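Local coordinates for tryptophan synthase alpha chain (Chlamydia trachomatis, PDB 6V82), which probably catalyses the aldol cleavage of indoleglycerol phosphate to indole and glyceraldehyde 3-phosphate, as the alpha subunit of tryptophan synthase, at residues D41-G46 / V90-Y95; T75-V80 / R110-A115; Y17-D22 / V61-A66. All coordinates share one frame; numbering follows the deposited sequence.

Interaction 1 of 3, residues D41-G46 / V90-Y95; sequences DILELG and VPLILY
Leu43 to Gly46 pair with Leu92 to Tyr95 as two neighbouring parallel strands in the barrel wall of this TIM-barrel enzyme, a good example of how such a wall sorts its side chains between interior and helix layer. Leu43 and Leu45 each donate and accept once. Leu43 N gives to Pro91 O at 3.0 Å, and Leu43 O takes Ile93 N at 2.8 Å in a nearly straight bond (175°). One step on, Leu45 N reaches Ile93 O at 2.7 Å, and Leu45 O accepts Tyr95 N at 2.8 Å from above its carbonyl plane. Glu44, a predicted proton acceptor, shares the interior face with Ile93 and Tyr95. Its CG lies anti to the backbone N (chi1 -175°), which sets that methylene 3.6 Å from Tyr95 CB, while the carboxylate lies 6° from parallel to the tyrosine ring. Its OE2 comes within 3.8 Å of Ile93 CG2. The two oxygens are held from farther round the barrel, OE1 by Arg205 and OE2 by Tyr173, which should hold the carboxylate's rotation; the Tyr95 hydroxyl bonds Asp55, the other predicted proton acceptor. On the outer face Leu43 and Leu92 run side by side in the same direction, CB of the former 3.4 Å from CD2 of the latter. Strand 42-46 bonds on its other edge to strand 13-19; outside the sheet Leu43 packs against helix 25-37, and Leu45 and Leu92 against helix 73-84.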
# COMPACT_ATOMS: atom_id res chain seq x y z
N ASP A 41 22.45 -46.07 -30.21
CA ASP A 41 23.09 -47.19 -29.53
C ASP A 41 22.65 -47.35 -28.09
O ASP A 41 22.72 -48.46 -27.54
CB ASP A 41 24.62 -47.04 -29.56
CG ASP A 41 25.17 -46.89 -30.97
OD1 ASP A 41 25.68 -45.80 -31.30
OD2 ASP A 41 25.10 -47.88 -31.75
N ILE A 42 22.21 -46.28 -27.46
CA ILE A 42 21.81 -46.29 -26.06
C ILE A 42 20.59 -45.40 -25.94
O ILE A 42 20.62 -44.25 -26.36
CB ILE A 42 22.94 -45.77 -25.15
CG1 ILE A 42 24.15 -46.71 -25.20
CG2 ILE A 42 22.42 -45.59 -23.73
CD1 ILE A 42 25.37 -46.18 -24.48
N LEU A 43 19.52 -45.93 -25.37
CA LEU A 43 18.34 -45.13 -25.09
C LEU A 43 18.44 -44.52 -23.71
O LEU A 43 18.73 -45.22 -22.73
CB LEU A 43 17.07 -45.96 -25.20
CG LEU A 43 16.69 -46.22 -26.65
CD1 LEU A 43 15.39 -46.98 -26.72
CD2 LEU A 43 16.61 -44.90 -27.41
N GLU A 44 18.22 -43.21 -23.62
CA GLU A 44 18.10 -42.53 -22.33
C GLU A 44 16.63 -42.20 -22.16
O GLU A 44 16.10 -41.32 -22.84
CB GLU A 44 18.96 -41.28 -22.23
CG GLU A 44 18.92 -40.66 -20.84
CD GLU A 44 20.19 -39.89 -20.49
OE1 GLU A 44 20.11 -38.64 -20.32
OE2 GLU A 44 21.27 -40.52 -20.39
N LEU A 45 15.98 -42.92 -21.25
CA LEU A 45 14.55 -42.86 -21.06
C LEU A 45 14.23 -41.97 -19.86
O LEU A 45 14.64 -42.27 -18.73
CB LEU A 45 14.00 -44.28 -20.89
CG LEU A 45 12.50 -44.46 -21.01
CD1 LEU A 45 12.00 -44.02 -22.39
CD2 LEU A 45 12.16 -45.92 -20.74
N GLY A 46 13.55 -40.85 -20.11
CA GLY A 46 13.26 -39.91 -19.04
C GLY A 46 12.04 -40.29 -18.23
O GLY A 46 10.95 -40.47 -18.79
N VAL A 90 20.26 -53.29 -26.85
CA VAL A 90 20.43 -51.85 -26.65
C VAL A 90 20.34 -51.49 -25.18
O VAL A 90 19.32 -51.76 -24.53
CB VAL A 90 19.38 -51.07 -27.46
CG1 VAL A 90 19.44 -49.61 -27.09
CG2 VAL A 90 19.63 -51.25 -28.95
N PRO A 91 21.39 -50.89 -24.61
CA PRO A 91 21.32 -50.44 -23.21
C PRO A 91 20.24 -49.38 -23.00
O PRO A 91 20.02 -48.53 -23.86
CB PRO A 91 22.72 -49.86 -22.96
CG PRO A 91 23.58 -50.56 -23.96
CD PRO A 91 22.74 -50.78 -25.17
N LEU A 92 19.58 -49.44 -21.84
CA LEU A 92 18.57 -48.46 -21.43
C LEU A 92 19.03 -47.75 -20.17
O LEU A 92 19.26 -48.41 -19.14
CB LEU A 92 17.21 -49.11 -21.19
CG LEU A 92 16.59 -49.82 -22.39
CD1 LEU A 92 15.31 -50.53 -22.00
CD2 LEU A 92 16.33 -48.82 -23.49
N ILE A 93 19.17 -46.43 -20.24
CA ILE A 93 19.46 -45.57 -19.10
C ILE A 93 18.15 -44.96 -18.64
O ILE A 93 17.46 -44.28 -19.42
CB ILE A 93 20.45 -44.46 -19.46
CG1 ILE A 93 21.71 -45.00 -20.14
CG2 ILE A 93 20.82 -43.67 -18.23
CD1 ILE A 93 22.32 -46.16 -19.39
N LEU A 94 17.78 -45.18 -17.38
CA LEU A 94 16.69 -44.40 -16.81
C LEU A 94 17.25 -43.07 -16.32
O LEU A 94 18.12 -43.04 -15.44
CB LEU A 94 16.00 -45.14 -15.67
CG LEU A 94 14.73 -44.40 -15.26
CD1 LEU A 94 13.73 -44.46 -16.39
CD2 LEU A 94 14.13 -44.97 -13.97
N TYR A 95 16.77 -41.99 -16.91
CA TYR A 95 17.10 -40.64 -16.47
C TYR A 95 15.96 -40.11 -15.63
O TYR A 95 14.80 -40.15 -16.07
CB TYR A 95 17.35 -39.74 -17.68
CG TYR A 95 17.45 -38.29 -17.34
CD1 TYR A 95 18.65 -37.74 -16.89
CD2 TYR A 95 16.35 -37.45 -17.49
CE1 TYR A 95 18.75 -36.39 -16.59
CE2 TYR A 95 16.44 -36.10 -17.20
CZ TYR A 95 17.64 -35.57 -16.75
OH TYR A 95 17.72 -34.24 -16.44

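Interaction 2 of 3, residues T75-V80 / R110-A115; sequences TLLEIV and RRLKDA
The guanidinium of Arg111 carries Leu77 CD1 on one face, while its NH1 is bound in a salt bridge to a second partner, Glu74, one residue ahead of 75-80. The methyl stands 3.2 Å above the guanidinium plane and over its centre, 3.4 Å from Arg111 CZ, so that the face of the cation takes a methyl while its rim makes the polar contacts. A bend in the arginine chain at chi3 (76°) brings the guanidinium face against the leucine methyl, and the two side chains meet at about a right angle. The salt bridge and the methyl together should limit how the group can turn. The same leucine uses its other branch deeper in the interface: Leu77 CD2 sits 3.7 Å from Leu112 CD2 and 4.1 Å from Ala115 CB, so each methyl has a separate task, one at the partly exposed margin and one in the buried part. These are two helices of the outer layer of a TIM barrel, one on each side of strand 92-96 in sequence: helix 73-84 precedes the strand and helix 106-115 comes after it. The axes of segments 75-80 and 110-115 come within 9.5 Å, 22° from parallel. Toward the C-terminal ends of the segments Val80 and Ala115 have the nearest CA atoms of the pair, 6.0 Å apart, consistent with the small side chain of Ala115. Val80 CG1, directed opposite its own backbone N (chi1 174°), reaches Ala115 CB at 3.8 Å and also rests 3.4 Å from Ala115 O. On the side turned to the sheet, Leu76 and Leu112 both lie on Leu94, and Val80 lies on Leu92.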
# COMPACT_ATOMS: atom_id res chain seq x y z
N THR A 75 3.35 -47.72 -15.50
CA THR A 75 3.37 -47.76 -16.96
C THR A 75 4.77 -47.56 -17.50
O THR A 75 5.05 -47.95 -18.64
CB THR A 75 2.43 -46.73 -17.59
OG1 THR A 75 2.95 -45.41 -17.37
CG2 THR A 75 1.03 -46.83 -17.03
N LEU A 76 5.66 -46.96 -16.71
CA LEU A 76 7.07 -46.91 -17.09
C LEU A 76 7.64 -48.32 -17.23
O LEU A 76 8.39 -48.61 -18.18
CB LEU A 76 7.86 -46.10 -16.05
CG LEU A 76 9.39 -46.08 -16.20
CD1 LEU A 76 9.85 -45.32 -17.43
CD2 LEU A 76 10.00 -45.48 -14.95
N LEU A 77 7.27 -49.23 -16.31
CA LEU A 77 7.65 -50.63 -16.46
C LEU A 77 7.07 -51.23 -17.73
O LEU A 77 7.76 -51.97 -18.44
CB LEU A 77 7.21 -51.44 -15.23
CG LEU A 77 7.92 -51.08 -13.92
CD1 LEU A 77 7.42 -51.96 -12.80
CD2 LEU A 77 9.43 -51.21 -14.07
N GLU A 78 5.79 -50.93 -18.03
CA GLU A 78 5.21 -51.38 -19.30
C GLU A 78 6.02 -50.90 -20.48
O GLU A 78 6.22 -51.64 -21.46
CB GLU A 78 3.79 -50.86 -19.46
CG GLU A 78 2.72 -51.46 -18.65
CD GLU A 78 1.38 -50.94 -19.12
OE1 GLU A 78 1.12 -50.99 -20.35
OE2 GLU A 78 0.61 -50.44 -18.26
N ILE A 79 6.44 -49.63 -20.45
CA ILE A 79 7.19 -49.05 -21.55
C ILE A 79 8.51 -49.79 -21.73
O ILE A 79 8.87 -50.19 -22.85
CB ILE A 79 7.43 -47.55 -21.31
CG1 ILE A 79 6.13 -46.78 -21.52
CG2 ILE A 79 8.54 -47.04 -22.23
CD1 ILE A 79 6.22 -45.38 -21.05
N VAL A 80 9.25 -49.97 -20.63
CA VAL A 80 10.54 -50.66 -20.71
C VAL A 80 10.34 -52.09 -21.19
O VAL A 80 11.12 -52.60 -22.00
CB VAL A 80 11.25 -50.62 -19.36
CG1 VAL A 80 12.53 -51.47 -19.41
CG2 VAL A 80 11.57 -49.18 -18.99
N ARG A 110 14.61 -53.43 -8.31
CA ARG A 110 14.70 -54.77 -8.88
C ARG A 110 13.74 -54.95 -10.04
O ARG A 110 14.10 -55.54 -11.07
CB ARG A 110 14.44 -55.83 -7.81
CG ARG A 110 15.63 -56.06 -6.90
CD ARG A 110 15.41 -57.23 -5.97
NE ARG A 110 14.40 -56.91 -4.98
CZ ARG A 110 14.66 -56.71 -3.69
NH1 ARG A 110 13.67 -56.41 -2.85
NH2 ARG A 110 15.91 -56.83 -3.25
N ARG A 111 12.51 -54.45 -9.91
CA ARG A 111 11.56 -54.56 -11.01
C ARG A 111 12.04 -53.79 -12.24
O ARG A 111 11.82 -54.24 -13.37
CB ARG A 111 10.17 -54.09 -10.56
CG ARG A 111 9.51 -54.99 -9.50
CD ARG A 111 8.21 -54.39 -8.96
NE ARG A 111 7.12 -54.53 -9.92
CZ ARG A 111 6.18 -53.61 -10.16
NH1 ARG A 111 6.20 -52.44 -9.53
NH2 ARG A 111 5.23 -53.87 -11.07
N LEU A 112 12.71 -52.66 -12.04
CA LEU A 112 13.28 -51.93 -13.17
C LEU A 112 14.35 -52.75 -13.88
O LEU A 112 14.33 -52.89 -15.11
CB LEU A 112 13.86 -50.60 -12.70
CG LEU A 112 12.94 -49.43 -12.39
CD1 LEU A 112 13.75 -48.36 -11.67
CD2 LEU A 112 12.32 -48.88 -13.67
N LYS A 113 15.30 -53.29 -13.11
CA LYS A 113 16.35 -54.13 -13.67
C LYS A 113 15.75 -55.30 -14.44
O LYS A 113 16.17 -55.59 -15.57
CB LYS A 113 17.26 -54.63 -12.55
CG LYS A 113 18.24 -55.69 -12.99
CD LYS A 113 19.69 -55.25 -12.81
CE LYS A 113 20.64 -56.08 -13.66
NZ LYS A 113 20.39 -55.76 -15.11
N ASP A 114 14.77 -55.97 -13.84
CA ASP A 114 14.13 -57.10 -14.51
C ASP A 114 13.40 -56.67 -15.77
O ASP A 114 13.32 -57.45 -16.72
CB ASP A 114 13.17 -57.80 -13.55
CG ASP A 114 13.89 -58.50 -12.41
OD1 ASP A 114 15.15 -58.52 -12.42
OD2 ASP A 114 13.21 -59.03 -11.50
N ALA A 115 12.88 -55.44 -15.81
CA ALA A 115 12.14 -55.03 -17.00
C ALA A 115 13.07 -54.75 -18.18
O ALA A 115 12.64 -54.85 -19.34
CB ALA A 115 11.28 -53.80 -16.68

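Interaction 3 of 3, residues Y17-D22 / V61-A66; sequences YLTAGD and VSHDRA
At the C-terminal end of a TIM-barrel strand, the side of the barrel where active sites of this fold lie, Tyr17 and Thr19 of strand 13-19 and the type II turn that follows, Thr19 to Asp22, meet helix 57-68 through a chain of polar groups. His63 NE2 donates to Tyr17 OH at 3.0 Å, with the oxygen close to the imidazole plane and the two side chains meeting at about a right angle. Tyr17 OH is also 3.0 Å from Thr19 OG1, which in turn bonds Ser62 OG at 2.6 Å. The phenol and the two hydroxyls thus form an unbroken chain of hydrogen bonds among buried residues, with His63 at one end. Beyond it Asp22 is gripped side-on by Arg65: NE meets OD1 at 2.9 Å and NH2 meets OD2 at 2.8 Å, each on the syn side, with carboxylate and guanidinium planes turned 31° apart. The acid swings away from its own backbone N (chi1 -175°), carrying the carboxylate from the turn to the helix. Gly21 sits in the turn with a positive phi, 88°, at which a side chain would press on the preceding carbonyl. Nearby, the Tyr17 ring makes a cation-pi contact with Lys227, and Asp64, on the same helix, makes a salt bridge with a basic side chain of another protein chain. Ala66 fits its methyl into the bend of the turn, its CB 3.4 Å from Ala20 O, and its CA makes a C-H...O contact of 3.5 Å to Gly21 O.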
# COMPACT_ATOMS: atom_id res chain seq x y z
N TYR A 17 17.69 -39.43 -26.26
CA TYR A 17 16.76 -39.18 -25.17
C TYR A 17 15.32 -39.24 -25.65
O TYR A 17 14.98 -38.70 -26.71
CB TYR A 17 17.00 -37.80 -24.54
CG TYR A 17 15.98 -37.51 -23.47
CD1 TYR A 17 16.13 -38.01 -22.19
CD2 TYR A 17 14.84 -36.75 -23.75
CE1 TYR A 17 15.18 -37.76 -21.21
CE2 TYR A 17 13.90 -36.49 -22.79
CZ TYR A 17 14.07 -37.00 -21.52
OH TYR A 17 13.12 -36.75 -20.54
N LEU A 18 14.47 -39.87 -24.84
CA LEU A 18 13.02 -39.80 -24.99
C LEU A 18 12.38 -39.67 -23.61
O LEU A 18 12.85 -40.27 -22.64
CB LEU A 18 12.43 -41.03 -25.66
CG LEU A 18 12.65 -41.25 -27.15
CD1 LEU A 18 12.01 -42.58 -27.55
CD2 LEU A 18 12.06 -40.09 -27.93
N THR A 19 11.29 -38.93 -23.54
CA THR A 19 10.49 -38.85 -22.32
C THR A 19 9.50 -40.01 -22.29
O THR A 19 8.59 -40.08 -23.11
CB THR A 19 9.75 -37.53 -22.23
OG1 THR A 19 10.69 -36.44 -22.23
CG2 THR A 19 8.92 -37.50 -20.95
N ALA A 20 9.69 -40.92 -21.33
CA ALA A 20 8.72 -42.00 -21.13
C ALA A 20 7.32 -41.43 -20.94
O ALA A 20 7.10 -40.56 -20.09
CB ALA A 20 9.12 -42.84 -19.91
N GLY A 21 6.37 -41.93 -21.73
CA GLY A 21 4.98 -41.57 -21.57
C GLY A 21 4.54 -40.34 -22.32
O GLY A 21 3.33 -40.05 -22.35
N ASP A 22 5.46 -39.59 -22.92
CA ASP A 22 5.08 -38.48 -23.78
C ASP A 22 4.40 -39.05 -25.02
O ASP A 22 5.02 -39.79 -25.79
CB ASP A 22 6.31 -37.65 -24.14
CG ASP A 22 5.98 -36.41 -24.94
OD1 ASP A 22 4.78 -36.08 -25.04
OD2 ASP A 22 6.93 -35.77 -25.46
N VAL A 61 8.36 -29.06 -20.91
CA VAL A 61 7.04 -29.22 -21.51
C VAL A 61 6.78 -30.68 -21.91
O VAL A 61 5.64 -31.16 -21.83
CB VAL A 61 6.90 -28.27 -22.71
CG1 VAL A 61 5.66 -28.59 -23.51
CG2 VAL A 61 6.83 -26.85 -22.21
N SER A 62 7.82 -31.40 -22.33
CA SER A 62 7.69 -32.83 -22.59
C SER A 62 7.27 -33.59 -21.34
O SER A 62 6.35 -34.42 -21.37
CB SER A 62 9.02 -33.38 -23.13
OG SER A 62 8.96 -34.78 -23.33
N HIS A 63 7.94 -33.33 -20.22
CA HIS A 63 7.53 -33.94 -18.96
C HIS A 63 6.08 -33.61 -18.62
O HIS A 63 5.31 -34.48 -18.19
CB HIS A 63 8.47 -33.49 -17.84
CG HIS A 63 9.84 -34.11 -17.90
ND1 HIS A 63 10.65 -34.23 -16.80
CD2 HIS A 63 10.53 -34.65 -18.93
CE1 HIS A 63 11.78 -34.82 -17.14
NE2 HIS A 63 11.74 -35.08 -18.44
N ASP A 64 5.67 -32.34 -18.81
CA ASP A 64 4.28 -31.96 -18.56
C ASP A 64 3.33 -32.83 -19.38
O ASP A 64 2.32 -33.32 -18.86
CB ASP A 64 4.04 -30.48 -18.88
CG ASP A 64 4.79 -29.53 -17.94
OD1 ASP A 64 5.46 -30.01 -16.99
OD2 ASP A 64 4.72 -28.28 -18.15
N ARG A 65 3.64 -33.05 -20.67
CA ARG A 65 2.76 -33.84 -21.53
C ARG A 65 2.67 -35.29 -21.03
O ARG A 65 1.58 -35.86 -20.98
CB ARG A 65 3.24 -33.82 -22.98
CG ARG A 65 3.00 -32.51 -23.72
CD ARG A 65 3.24 -32.65 -25.22
NE ARG A 65 4.57 -33.19 -25.51
CZ ARG A 65 5.63 -32.44 -25.82
NH1 ARG A 65 5.52 -31.11 -25.88
NH2 ARG A 65 6.80 -33.02 -26.06
N ALA A 66 3.80 -35.88 -20.67
CA ALA A 66 3.82 -37.27 -20.26
C ALA A 66 2.98 -37.49 -19.00
O ALA A 66 2.24 -38.47 -18.90
CB ALA A 66 5.26 -37.73 -20.06

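How the interactions relate
The three contacts belong to neighbouring parts of one barrel. Interaction 1 forms the wall, and interaction 3 extends it by one strand: Gly46 N is 2.7 Å from Leu18 O and Gly46 O 2.9 Å from Ala20 N, probable hydrogen bonds that join strands 42-46 and 13-19. Interaction 2 covers the outside of the same wall, with Val80 CG2 3.8 Å from Leu45 CD2. Interactions 2 and 3 also touch, Leu76 CD1 lying 3.6 Å from Ala20 CB. The predicted active site lies by interactions 1 and 3: Glu44 belongs to the former and has Tyr17 about 4 Å away, while Asp55 lies about 5 Å from His63, side chain to side chain.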